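Local coordinates for protein superoxide dismutase (Chaetomium thermophilum, PDB 4BR6) that probably destroys superoxide radicals, converting them with protons into hydrogen peroxide and dioxygen at a manganese centre, at residues Thr3-Lys8 with Lys29-Tyr34; Glu43-Ala48 with Ala58-Leu63; Pro155-Asp160 with Asn183-Lys188. One frame throughout, in Å; residues are numbered along the deposited sequence.

Contact 1 of 3, residues Thr3-Lys8 with Lys29-Tyr34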
ATOM      1  N   THR B   3      -6.611 -26.225   9.442  1.00 29.25           N
ATOM      2  CA  THR B   3      -7.954 -26.759   9.215  1.00 25.57           C
ATOM      3  C   THR B   3      -9.011 -25.675   9.415  1.00 22.99           C
ATOM      4  O   THR B   3      -8.821 -24.749  10.201  1.00 20.73           O
ATOM      5  CB  THR B   3      -8.257 -27.933  10.181  1.00 21.10           C
ATOM      6  OG1 THR B   3      -8.295 -27.453  11.525  1.00 25.24           O
ATOM      7  CG2 THR B   3      -7.205 -28.997  10.063  1.00 23.24           C
ATOM      8  N   LEU B   4     -10.124 -25.790   8.697  1.00 23.29           N
ATOM      9  CA  LEU B   4     -11.251 -24.887   8.876  1.00 16.03           C
ATOM     10  C   LEU B   4     -11.944 -25.260  10.178  1.00 25.47           C
ATOM     11  O   LEU B   4     -12.375 -26.408  10.331  1.00 24.98           O
ATOM     12  CB  LEU B   4     -12.247 -25.052   7.728  1.00 20.52           C
ATOM     13  CG  LEU B   4     -13.522 -24.212   7.787  1.00 14.44           C
ATOM     14  CD1 LEU B   4     -13.234 -22.798   7.358  1.00 17.43           C
ATOM     15  CD2 LEU B   4     -14.607 -24.831   6.921  1.00 22.47           C
ATOM     16  N   PRO B   5     -12.068 -24.305  11.117  1.00 18.40           N
ATOM     17  CA  PRO B   5     -12.803 -24.628  12.340  1.00 21.47           C
ATOM     18  C   PRO B   5     -14.302 -24.718  12.053  1.00 22.02           C
ATOM     19  O   PRO B   5     -14.788 -24.014  11.169  1.00 19.10           O
ATOM     20  CB  PRO B   5     -12.489 -23.439  13.253  1.00 18.76           C
ATOM     21  CG  PRO B   5     -12.249 -22.295  12.306  1.00 17.50           C
ATOM     22  CD  PRO B   5     -11.669 -22.886  11.059  1.00 18.62           C
ATOM     23  N   ASP B   6     -15.024 -25.581  12.761  1.00 20.70           N
ATOM     24  CA  ASP B   6     -16.476 -25.590  12.678  1.00 20.67           C
ATOM     25  C   ASP B   6     -17.019 -24.413  13.473  1.00 21.04           C
ATOM     26  O   ASP B   6     -16.380 -23.957  14.414  1.00 16.13           O
ATOM     27  CB  ASP B   6     -17.052 -26.875  13.276  1.00 23.31           C
ATOM     28  CG  ASP B   6     -16.938 -28.065  12.348  1.00 24.45           C
ATOM     29  OD1 ASP B   6     -16.833 -27.887  11.120  1.00 22.59           O
ATOM     30  OD2 ASP B   6     -16.968 -29.194  12.865  1.00 31.93           O
ATOM     31  N   LEU B   7     -18.196 -23.926  13.101  1.00 17.28           N
ATOM     32  CA  LEU B   7     -18.912 -22.972  13.925  1.00 18.90           C
ATOM     33  C   LEU B   7     -19.477 -23.688  15.160  1.00 23.55           C
ATOM     34  O   LEU B   7     -19.566 -24.917  15.191  1.00 18.88           O
ATOM     35  CB  LEU B   7     -20.043 -22.345  13.123  1.00 21.56           C
ATOM     36  CG  LEU B   7     -19.649 -21.654  11.816  1.00 18.17           C
ATOM     37  CD1 LEU B   7     -20.876 -21.108  11.157  1.00 17.47           C
ATOM     38  CD2 LEU B   7     -18.637 -20.546  12.069  1.00 19.49           C
ATOM     39  N   LYS B   8     -19.850 -22.902  16.169  1.00 22.93           N
ATOM     40  CA  LYS B   8     -20.430 -23.406  17.408  1.00 23.50           C
ATOM     41  C   LYS B   8     -21.961 -23.374  17.348  1.00 23.55           C
ATOM     42  O   LYS B   8     -22.641 -23.690  18.324  1.00 23.87           O
ATOM     43  CB  LYS B   8     -19.920 -22.581  18.594  1.00 24.50           C
ATOM     44  CG  LYS B   8     -18.410 -22.671  18.791  1.00 28.53           C
ATOM     45  CD  LYS B   8     -17.941 -22.080  20.116  1.00 30.64           C
ATOM     46  CE  LYS B   8     -18.255 -20.592  20.237  1.00 36.46           C
ATOM     47  NZ  LYS B   8     -17.438 -19.915  21.299  1.00 34.22           N
ATOM     48  N   LYS B  29     -17.141 -21.608   1.983  1.00 22.15           N
ATOM     49  CA  LYS B  29     -16.443 -21.230   0.758  1.00 17.67           C
ATOM     50  C   LYS B  29     -15.265 -20.316   1.047  1.00 20.33           C
ATOM     51  O   LYS B  29     -14.125 -20.688   0.804  1.00 17.21           O
ATOM     52  CB  LYS B  29     -17.393 -20.563  -0.249  1.00 21.86           C
ATOM     53  CG  LYS B  29     -18.565 -21.437  -0.697  1.00 19.87           C
ATOM     54  CD  LYS B  29     -18.084 -22.763  -1.271  1.00 29.00           C
ATOM     55  CE  LYS B  29     -19.233 -23.611  -1.770  1.00 34.62           C
ATOM     56  NZ  LYS B  29     -18.786 -24.981  -2.128  1.00 32.17           N
ATOM     57  N   HIS B  30     -15.541 -19.126   1.572  1.00 19.88           N
ATOM     58  CA  HIS B  30     -14.516 -18.090   1.688  1.00 22.76           C
ATOM     59  C   HIS B  30     -13.369 -18.470   2.616  1.00 18.94           C
ATOM     60  O   HIS B  30     -12.208 -18.466   2.210  1.00 21.45           O
ATOM     61  CB  HIS B  30     -15.138 -16.768   2.135  1.00 21.33           C
ATOM     62  CG  HIS B  30     -15.824 -16.031   1.032  1.00 21.08           C
ATOM     63  ND1 HIS B  30     -15.131 -15.328   0.072  1.00 19.15           N
ATOM     64  CD2 HIS B  30     -17.134 -15.895   0.726  1.00 17.00           C
ATOM     65  CE1 HIS B  30     -15.987 -14.783  -0.772  1.00 13.71           C
ATOM     66  NE2 HIS B  30     -17.207 -15.113  -0.397  1.00 15.02           N
ATOM     67  N   HIS B  31     -13.688 -18.797   3.860  1.00 19.85           N
ATOM     68  CA  HIS B  31     -12.663 -19.172   4.831  1.00 19.27           C
ATOM     69  C   HIS B  31     -11.925 -20.454   4.412  1.00 18.76           C
ATOM     70  O   HIS B  31     -10.722 -20.581   4.622  1.00 16.25           O
ATOM     71  CB  HIS B  31     -13.309 -19.358   6.203  1.00 16.92           C
ATOM     72  CG  HIS B  31     -12.330 -19.472   7.335  1.00 15.27           C
ATOM     73  ND1 HIS B  31     -12.746 -19.651   8.625  1.00 18.93           N
ATOM     74  CD2 HIS B  31     -10.979 -19.435   7.367  1.00 14.25           C
ATOM     75  CE1 HIS B  31     -11.690 -19.725   9.423  1.00 11.37           C
ATOM     76  NE2 HIS B  31     -10.612 -19.601   8.683  1.00 12.27           N
ATOM     77  N   GLN B  32     -12.651 -21.404   3.833  1.00 19.18           N
ATOM     78  CA  GLN B  32     -12.044 -22.649   3.383  1.00 18.36           C
ATOM     79  C   GLN B  32     -10.963 -22.359   2.344  1.00 22.88           C
ATOM     80  O   GLN B  32      -9.907 -22.990   2.341  1.00 20.99           O
ATOM     81  CB  GLN B  32     -13.104 -23.570   2.778  1.00 23.38           C
ATOM     82  CG  GLN B  32     -12.603 -24.950   2.343  1.00 20.97           C
ATOM     83  CD  GLN B  32     -12.211 -25.840   3.511  1.00 28.07           C
ATOM     84  OE1 GLN B  32     -13.066 -26.284   4.283  1.00 22.52           O
ATOM     85  NE2 GLN B  32     -10.914 -26.121   3.638  1.00 29.29           N
ATOM     86  N   THR B  33     -11.245 -21.410   1.454  1.00 19.71           N
ATOM     87  CA  THR B  33     -10.304 -21.004   0.413  1.00 18.82           C
ATOM     88  C   THR B  33      -9.006 -20.474   1.024  1.00 21.05           C
ATOM     89  O   THR B  33      -7.912 -20.758   0.530  1.00 21.49           O
ATOM     90  CB  THR B  33     -10.943 -19.922  -0.483  1.00 22.20           C
ATOM     91  OG1 THR B  33     -12.186 -20.416  -0.988  1.00 25.50           O
ATOM     92  CG2 THR B  33     -10.041 -19.536  -1.647  1.00 21.55           C
ATOM     93  N   TYR B  34      -9.138 -19.718   2.112  1.00 19.93           N
ATOM     94  CA  TYR B  34      -7.987 -19.171   2.832  1.00 21.16           C
ATOM     95  C   TYR B  34      -7.173 -20.261   3.523  1.00 18.80           C
ATOM     96  O   TYR B  34      -5.945 -20.207   3.526  1.00 19.92           O
ATOM     97  CB  TYR B  34      -8.443 -18.135   3.874  1.00 17.51           C
ATOM     98  CG  TYR B  34      -9.006 -16.854   3.283  1.00 20.41           C
ATOM     99  CD1 TYR B  34      -8.378 -16.202   2.235  1.00 18.50           C
ATOM    100  CD2 TYR B  34     -10.176 -16.311   3.774  1.00 14.92           C
ATOM    101  CE1 TYR B  34      -8.913 -15.040   1.701  1.00 21.60           C
ATOM    102  CE2 TYR B  34     -10.701 -15.164   3.251  1.00 17.66           C
ATOM    103  CZ  TYR B  34     -10.079 -14.532   2.226  1.00 16.16           C
ATOM    104  OH  TYR B  34     -10.655 -13.386   1.745  1.00 17.62           O
TER
HETATM  105  O   HOH W   1     -10.238 -27.659   5.919  1.00 24.94           O
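With CG turned anti to the backbone N in both L4 (chi1 178°) and H31 (chi1 -168°), the leucine branch and the imidazole are directed toward each other between the N-terminal segment 3-8 and the helix segment 29-34. CD1 of L4 then lies over one face of the H31 ring, 3.7 Å from its centroid and 28° off the ring normal, a CH-pi contact shifted toward the rim: L4 CD1 is 3.4 Å from H31 ND1. P5 adds an oblique contact, its CD 3.6 Å from H31 CE1. The other branch of L4 meets Q32, whose chain bends at chi2 and brings OE1 into van der Waals contact with L4 CD2 at 3.4 Å. Q32 NE2 donates to a water at 2.8 Å and is also hydrogen-bonded to N36 OD1; the same water accepts a weak bond from L4 N. The ring nitrogens of H31 are engaged beyond the two segments, ND1 with W78 NE1 and NE2 with H71 ND1, both on helix 61-79. Shortening H31 to an alanine is likely to leave W78 NE1 and H71 ND1 without their partner and to open a gap beside L4 CD1 and P5 CD. The manganese(III) ion lies about 7 Å from the H31 side chain. A methyl over one face of an imidazole hydrogen-bonded through both nitrogens is consistent with a ring held in one rotation beside the metal site.

Contact 2 of 3, residues Glu43-Ala48 with Ala58-Leu63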
ATOM      1  N   GLU B  43       3.568 -25.131   2.022  1.00 25.69           N
ATOM      2  CA  GLU B  43       4.170 -26.271   1.330  1.00 25.89           C
ATOM      3  C   GLU B  43       5.127 -25.796   0.247  1.00 27.97           C
ATOM      4  O   GLU B  43       6.260 -26.273   0.139  1.00 30.94           O
ATOM      5  CB  GLU B  43       3.088 -27.145   0.696  1.00 30.38           C
ATOM      6  CG  GLU B  43       2.422 -28.103   1.665  1.00 36.99           C
ATOM      7  CD  GLU B  43       1.114 -28.684   1.150  1.00 37.63           C
ATOM      8  OE1 GLU B  43       0.965 -28.857  -0.083  1.00 42.11           O
ATOM      9  OE2 GLU B  43       0.235 -28.968   1.995  1.00 34.15           O
ATOM     10  N   ALA B  44       4.671 -24.840  -0.549  1.00 27.92           N
ATOM     11  CA  ALA B  44       5.479 -24.311  -1.632  1.00 29.74           C
ATOM     12  C   ALA B  44       6.746 -23.617  -1.102  1.00 29.47           C
ATOM     13  O   ALA B  44       7.792 -23.659  -1.750  1.00 23.16           O
ATOM     14  CB  ALA B  44       4.658 -23.367  -2.481  1.00 26.68           C
ATOM     15  N   THR B  45       6.646 -22.988   0.070  1.00 22.24           N
ATOM     16  CA  THR B  45       7.791 -22.330   0.710  1.00 26.72           C
ATOM     17  C   THR B  45       8.866 -23.324   1.167  1.00 31.91           C
ATOM     18  O   THR B  45      10.062 -23.065   1.022  1.00 31.94           O
ATOM     19  CB  THR B  45       7.369 -21.494   1.965  1.00 31.28           C
ATOM     20  OG1 THR B  45       6.611 -20.344   1.559  1.00 30.66           O
ATOM     21  CG2 THR B  45       8.602 -21.027   2.772  1.00 23.32           C
ATOM     22  N   ALA B  46       8.439 -24.433   1.765  1.00 29.15           N
ATOM     23  CA  ALA B  46       9.361 -25.468   2.238  1.00 27.77           C
ATOM     24  C   ALA B  46       9.992 -26.224   1.070  1.00 32.33           C
ATOM     25  O   ALA B  46      11.176 -26.584   1.106  1.00 31.80           O
ATOM     26  CB  ALA B  46       8.627 -26.446   3.135  1.00 26.11           C
ATOM     27  N   GLU B  47       9.179 -26.480   0.048  1.00 27.30           N
ATOM     28  CA  GLU B  47       9.633 -27.152  -1.157  1.00 28.70           C
ATOM     29  C   GLU B  47      10.761 -26.362  -1.795  1.00 33.85           C
ATOM     30  O   GLU B  47      11.748 -26.931  -2.269  1.00 32.40           O
ATOM     31  CB  GLU B  47       8.466 -27.288  -2.131  1.00 34.17           C
ATOM     32  CG  GLU B  47       8.826 -27.838  -3.505  1.00 41.66           C
ATOM     33  CD  GLU B  47       7.605 -28.301  -4.283  1.00 53.45           C
ATOM     34  OE1 GLU B  47       6.528 -28.484  -3.670  1.00 55.80           O
ATOM     35  OE2 GLU B  47       7.725 -28.472  -5.516  1.00 55.55           O
ATOM     36  N   ALA B  48      10.611 -25.042  -1.797  1.00 29.01           N
ATOM     37  CA  ALA B  48      11.591 -24.152  -2.406  1.00 30.73           C
ATOM     38  C   ALA B  48      12.868 -24.136  -1.581  1.00 33.27           C
ATOM     39  O   ALA B  48      13.976 -24.194  -2.117  1.00 37.58           O
ATOM     40  CB  ALA B  48      11.018 -22.735  -2.523  1.00 27.66           C
ATOM     41  N   ALA B  58      10.549 -16.287  -1.375  1.00 22.78           N
ATOM     42  CA  ALA B  58      10.134 -14.910  -1.105  1.00 30.28           C
ATOM     43  C   ALA B  58       8.896 -14.510  -1.893  1.00 23.75           C
ATOM     44  O   ALA B  58       8.066 -13.760  -1.396  1.00 27.62           O
ATOM     45  CB  ALA B  58      11.264 -13.941  -1.406  1.00 23.41           C
ATOM     46  N   SER B  59       8.792 -15.010  -3.119  1.00 25.24           N
ATOM     47  CA  SER B  59       7.680 -14.699  -4.016  1.00 27.89           C
ATOM     48  C   SER B  59       6.333 -15.140  -3.450  1.00 26.35           C
ATOM     49  O   SER B  59       5.286 -14.638  -3.859  1.00 28.27           O
ATOM     50  CB  SER B  59       7.893 -15.393  -5.357  1.00 24.37           C
ATOM     51  OG  SER B  59       7.519 -16.746  -5.265  1.00 22.86           O
ATOM     52  N   LEU B  60       6.368 -16.089  -2.524  1.00 23.58           N
ATOM     53  CA  LEU B  60       5.156 -16.591  -1.879  1.00 28.59           C
ATOM     54  C   LEU B  60       4.744 -15.784  -0.649  1.00 19.37           C
ATOM     55  O   LEU B  60       3.728 -16.073  -0.025  1.00 20.83           O
ATOM     56  CB  LEU B  60       5.346 -18.062  -1.504  1.00 23.55           C
ATOM     57  CG  LEU B  60       5.387 -18.976  -2.727  1.00 21.91           C
ATOM     58  CD1 LEU B  60       6.252 -20.201  -2.459  1.00 24.17           C
ATOM     59  CD2 LEU B  60       3.971 -19.360  -3.107  1.00 18.47           C
ATOM     60  N   ALA B  61       5.514 -14.766  -0.296  1.00 18.27           N
ATOM     61  CA  ALA B  61       5.162 -13.956   0.864  1.00 21.85           C
ATOM     62  C   ALA B  61       3.747 -13.333   0.780  1.00 18.51           C
ATOM     63  O   ALA B  61       2.987 -13.452   1.728  1.00 16.38           O
ATOM     64  CB  ALA B  61       6.231 -12.890   1.140  1.00 20.96           C
ATOM     65  N   PRO B  62       3.387 -12.682  -0.348  1.00 23.03           N
ATOM     66  CA  PRO B  62       2.023 -12.127  -0.455  1.00 19.47           C
ATOM     67  C   PRO B  62       0.898 -13.125  -0.165  1.00 21.24           C
ATOM     68  O   PRO B  62      -0.018 -12.804   0.594  1.00 24.49           O
ATOM     69  CB  PRO B  62       1.949 -11.675  -1.915  1.00 23.06           C
ATOM     70  CG  PRO B  62       3.353 -11.323  -2.264  1.00 22.82           C
ATOM     71  CD  PRO B  62       4.201 -12.338  -1.529  1.00 21.27           C
ATOM     72  N   LEU B  63       0.962 -14.312  -0.755  1.00 19.95           N
ATOM     73  CA  LEU B  63      -0.031 -15.350  -0.492  1.00 19.69           C
ATOM     74  C   LEU B  63      -0.034 -15.852   0.954  1.00 17.88           C
ATOM     75  O   LEU B  63      -1.089 -16.181   1.493  1.00 19.19           O
ATOM     76  CB  LEU B  63       0.177 -16.518  -1.445  1.00 17.44           C
ATOM     77  CG  LEU B  63      -0.231 -16.225  -2.888  1.00 23.02           C
ATOM     78  CD1 LEU B  63       0.444 -17.193  -3.861  1.00 17.09           C
ATOM     79  CD2 LEU B  63      -1.763 -16.272  -3.028  1.00 26.46           C
TER
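L60 packs against A44 and T45 in a small, largely apolar contact between two parts of the helical N-terminal region, with 121 Å² buried in all. Segment 43-48 belongs to the far part of helix 20-50, and segment 58-63 spans the junction between helices 54-59 and 61-79. The nearest approach of the backbones is 6.8 Å, between T45 CA and L60 CA. Here L60 CD1 does most of the touching: it sits 3.5 Å from A44 CB and 3.8 Å from T45 N, resting on the helix backbone as well as on the methyl, while L60 CD2 stays at 4.1 Å from A44 CB. The contact lies within the alpha-hairpin domain of the iron/manganese superoxide dismutases, where helices 20-50 and 61-79 form the long arms and the chain turns back between them. T45 runs past L60 in the opposite direction. Its OG1 is anti to the carbonyl carbon (chi1 -69°), which sets it beside the backbone N and 4.0 Å from L60 CB; its hydrogen bond is with A41 O, one turn earlier in the same helix. A61, on the other side of the junction from S59, packs on A61 of the third subunit.

Contact 3 of 3, residues Pro155-Asp160 with Asn183-Lys188. With MN3 (manganese (III) ion), chain I.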
ATOM      1  N   PRO B 155      -5.705  -8.427  18.921  1.00 15.94           N
ATOM      2  CA  PRO B 155      -7.109  -8.204  18.556  1.00 21.61           C
ATOM      3  C   PRO B 155      -8.075  -8.813  19.586  1.00 18.05           C
ATOM      4  O   PRO B 155      -7.792  -9.895  20.099  1.00 17.10           O
ATOM      5  CB  PRO B 155      -7.224  -8.900  17.196  1.00 17.47           C
ATOM      6  CG  PRO B 155      -6.151  -9.965  17.218  1.00 22.38           C
ATOM      7  CD  PRO B 155      -5.041  -9.410  18.044  1.00 16.87           C
ATOM      8  N   LEU B 156      -9.188  -8.139  19.868  1.00 16.64           N
ATOM      9  CA  LEU B 156     -10.146  -8.612  20.863  1.00 22.78           C
ATOM     10  C   LEU B 156     -11.529  -8.834  20.246  1.00 15.76           C
ATOM     11  O   LEU B 156     -12.283  -9.698  20.670  1.00 17.64           O
ATOM     12  CB  LEU B 156     -10.272  -7.605  22.005  1.00 13.09           C
ATOM     13  CG  LEU B 156      -9.046  -7.297  22.857  1.00 17.40           C
ATOM     14  CD1 LEU B 156      -9.486  -6.455  24.048  1.00 17.24           C
ATOM     15  CD2 LEU B 156      -8.297  -8.558  23.318  1.00 19.63           C
ATOM     16  N   MET B 157     -11.881  -8.012  19.270  1.00 15.71           N
ATOM     17  CA  MET B 157     -13.200  -8.090  18.666  1.00 18.97           C
ATOM     18  C   MET B 157     -13.110  -7.524  17.260  1.00 18.07           C
ATOM     19  O   MET B 157     -12.749  -6.370  17.091  1.00 17.60           O
ATOM     20  CB  MET B 157     -14.200  -7.295  19.508  1.00 14.25           C
ATOM     21  CG  MET B 157     -15.655  -7.553  19.170  1.00 20.84           C
ATOM     22  SD  MET B 157     -16.147  -6.892  17.566  1.00 19.41           S
ATOM     23  CE  MET B 157     -16.300  -5.132  17.936  1.00 19.12           C
ATOM     24  N   GLY B 158     -13.427  -8.342  16.262  1.00 14.70           N
ATOM     25  CA  GLY B 158     -13.359  -7.922  14.875  1.00 15.05           C
ATOM     26  C   GLY B 158     -14.707  -7.913  14.184  1.00 16.87           C
ATOM     27  O   GLY B 158     -15.589  -8.705  14.514  1.00 14.21           O
ATOM     28  N   ILE B 159     -14.861  -6.980  13.246  1.00 15.00           N
ATOM     29  CA  ILE B 159     -15.984  -6.945  12.323  1.00 12.38           C
ATOM     30  C   ILE B 159     -15.461  -6.860  10.888  1.00 16.19           C
ATOM     31  O   ILE B 159     -14.716  -5.944  10.530  1.00 14.61           O
ATOM     32  CB  ILE B 159     -16.900  -5.740  12.596  1.00 13.84           C
ATOM     33  CG1 ILE B 159     -17.452  -5.838  14.025  1.00 13.77           C
ATOM     34  CG2 ILE B 159     -18.028  -5.689  11.573  1.00 12.61           C
ATOM     35  CD1 ILE B 159     -18.284  -4.641  14.508  1.00 18.73           C
ATOM     36  N   ASP B 160     -15.853  -7.836  10.080  1.00 12.97           N
ATOM     37  CA  ASP B 160     -15.432  -7.964   8.692  1.00 14.57           C
ATOM     38  C   ASP B 160     -16.186  -6.965   7.823  1.00 15.77           C
ATOM     39  O   ASP B 160     -17.412  -6.901   7.891  1.00 12.85           O
ATOM     40  CB  ASP B 160     -15.790  -9.366   8.254  1.00 14.11           C
ATOM     41  CG  ASP B 160     -15.287  -9.709   6.889  1.00 14.53           C
ATOM     42  OD1 ASP B 160     -14.589  -8.913   6.226  1.00 13.89           O
ATOM     43  OD2 ASP B 160     -15.602 -10.825   6.496  1.00 13.14           O
ATOM     44  N   ASN B 183     -25.866  -6.959  17.479  1.00 22.56           N
ATOM     45  CA  ASN B 183     -26.825  -7.860  18.105  1.00 23.86           C
ATOM     46  C   ASN B 183     -26.341  -9.288  18.257  1.00 25.77           C
ATOM     47  O   ASN B 183     -26.948 -10.066  19.000  1.00 24.59           O
ATOM     48  CB  ASN B 183     -28.134  -7.880  17.325  1.00 22.54           C
ATOM     49  CG  ASN B 183     -28.912  -6.610  17.493  1.00 23.08           C
ATOM     50  OD1 ASN B 183     -29.534  -6.388  18.534  1.00 21.24           O
ATOM     51  ND2 ASN B 183     -28.876  -5.757  16.482  1.00 20.55           N
ATOM     52  N   VAL B 184     -25.264  -9.627  17.556  1.00 18.85           N
ATOM     53  CA  VAL B 184     -24.725 -10.982  17.583  1.00 21.35           C
ATOM     54  C   VAL B 184     -23.230 -11.043  17.931  1.00 21.07           C
ATOM     55  O   VAL B 184     -22.584 -12.042  17.649  1.00 22.58           O
ATOM     56  CB  VAL B 184     -24.988 -11.730  16.235  1.00 17.88           C
ATOM     57  CG1 VAL B 184     -26.481 -12.051  16.074  1.00 20.50           C
ATOM     58  CG2 VAL B 184     -24.489 -10.921  15.050  1.00 15.94           C
ATOM     59  N   ILE B 185     -22.690  -9.999  18.563  1.00 17.04           N
ATOM     60  CA  ILE B 185     -21.294 -10.012  19.031  1.00 21.48           C
ATOM     61  C   ILE B 185     -21.150 -10.743  20.362  1.00 17.91           C
ATOM     62  O   ILE B 185     -21.804 -10.387  21.326  1.00 16.99           O
ATOM     63  CB  ILE B 185     -20.730  -8.576  19.234  1.00 16.70           C
ATOM     64  CG1 ILE B 185     -20.743  -7.808  17.914  1.00 16.46           C
ATOM     65  CG2 ILE B 185     -19.308  -8.615  19.811  1.00 15.08           C
ATOM     66  CD1 ILE B 185     -19.933  -8.456  16.813  1.00 17.70           C
ATOM     67  N   ASN B 186     -20.270 -11.744  20.423  1.00 17.85           N
ATOM     68  CA  ASN B 186     -20.062 -12.495  21.661  1.00 16.42           C
ATOM     69  C   ASN B 186     -19.107 -11.778  22.625  1.00 19.59           C
ATOM     70  O   ASN B 186     -17.895 -11.943  22.544  1.00 18.26           O
ATOM     71  CB  ASN B 186     -19.542 -13.907  21.377  1.00 19.71           C
ATOM     72  CG  ASN B 186     -19.607 -14.798  22.597  1.00 20.93           C
ATOM     73  OD1 ASN B 186     -19.598 -14.309  23.721  1.00 18.98           O
ATOM     74  ND2 ASN B 186     -19.707 -16.109  22.386  1.00 19.04           N
ATOM     75  N   TRP B 187     -19.659 -11.009  23.564  1.00 22.40           N
ATOM     76  CA  TRP B 187     -18.829 -10.211  24.463  1.00 20.54           C
ATOM     77  C   TRP B 187     -18.205 -11.047  25.556  1.00 19.94           C
ATOM     78  O   TRP B 187     -17.360 -10.571  26.297  1.00 20.42           O
ATOM     79  CB  TRP B 187     -19.606  -9.045  25.072  1.00 21.76           C
ATOM     80  CG  TRP B 187     -19.890  -8.008  24.052  1.00 22.62           C
ATOM     81  CD1 TRP B 187     -21.087  -7.723  23.492  1.00 25.07           C
ATOM     82  CD2 TRP B 187     -18.938  -7.142  23.431  1.00 24.88           C
ATOM     83  NE1 TRP B 187     -20.952  -6.722  22.565  1.00 20.70           N
ATOM     84  CE2 TRP B 187     -19.639  -6.352  22.508  1.00 23.94           C
ATOM     85  CE3 TRP B 187     -17.560  -6.963  23.564  1.00 21.61           C
ATOM     86  CZ2 TRP B 187     -19.015  -5.392  21.735  1.00 21.05           C
ATOM     87  CZ3 TRP B 187     -16.949  -6.011  22.797  1.00 17.84           C
ATOM     88  CH2 TRP B 187     -17.673  -5.236  21.895  1.00 20.29           C
ATOM     89  N   LYS B 188     -18.608 -12.306  25.646  1.00 24.13           N
ATOM     90  CA  LYS B 188     -17.954 -13.229  26.562  1.00 24.52           C
ATOM     91  C   LYS B 188     -16.617 -13.672  25.964  1.00 19.53           C
ATOM     92  O   LYS B 188     -15.615 -13.770  26.661  1.00 16.11           O
ATOM     93  CB  LYS B 188     -18.871 -14.415  26.867  1.00 23.79           C
ATOM     94  CG  LYS B 188     -18.214 -15.562  27.611  1.00 27.40           C
ATOM     95  CD  LYS B 188     -19.218 -16.357  28.449  1.00 29.44           C
ATOM     96  CE  LYS B 188     -20.501 -16.670  27.703  1.00 33.27           C
ATOM     97  NZ  LYS B 188     -20.273 -17.396  26.428  1.00 38.07           N
TER
HETATM   98 MN   MN3 I 301     -14.611 -12.271   5.183  1.00 15.88          MN
HETATM   99  O   HOH W   2     -12.680 -11.329   3.865  1.00 33.99           O
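M157 reaches from strand 153-160 to I185 and W187 in a buried, wholly apolar contact. Its CG is the meeting point, 3.9 Å from I185 CG2 and 4.1 Å from W187 CH2. CG stands anti to the backbone N (chi1 -167°), pointing the chain at segment 183-188, and bends at chi2 and chi3 bring SD and CE alongside them, with M157 SD 4.2 Å from I185 CD1 and M157 CE 4.2 Å from W187 CH2. The methionine crosses I185 at about a right angle and W187 obliquely. Within the second segment, I185 CG2 lies 3.5 Å above one face of the indole, offset toward the rim, so the isoleucine methyl meets both the ring and the methionine.

The next shell surrounds these groups. W187 opens helix 187-195, and N186 is its N-cap: N186 OD1 accepts from K188 N at 2.9 Å, the donor tilted 18° from the carbonyl plane, and also bonds to T189 N. On the strand, L156 and M157 both face L129 of strand 125-132, a classic beta bulge. M114 and V190 pack on M157, and F110 of helix 107-119 packs on W187.

Farther along the same strand, D160 carries the chain to the metal. Its OD2 binds the manganese(III) ion at 2.2 Å, and its OD1 is held by W162 N. H26, H74 and H164 also ligate the ion, with a water 2.5 Å from it. An outermost strand, within the chain, of a three-stranded antiparallel sheet that ends in an aspartate ligand, packed against helices, is the arrangement of the C-terminal domain of iron/manganese superoxide dismutases.

Overall arrangement
The three contacts follow one another along the chain, each closing before the next opens. Contacts 1 and 2 both lie in the alpha-hairpin domain and share helix 20-50, their centres about 22 Å apart, whereas contact 3 belongs to the C-terminal domain, its centre about 18 Å from that of contact 1 and about 32 Å from that of contact 2. None touches another. H31 of contact 1 and D160 of contact 3 lie near the manganese from different domains: helices 20-50 and 61-79 provide H26 and H74, the C-terminal domain D160 and H164. Contacts 1 and 2 both touch the second subunit and contact 2 also reaches the third, while no other chain touches contact 3.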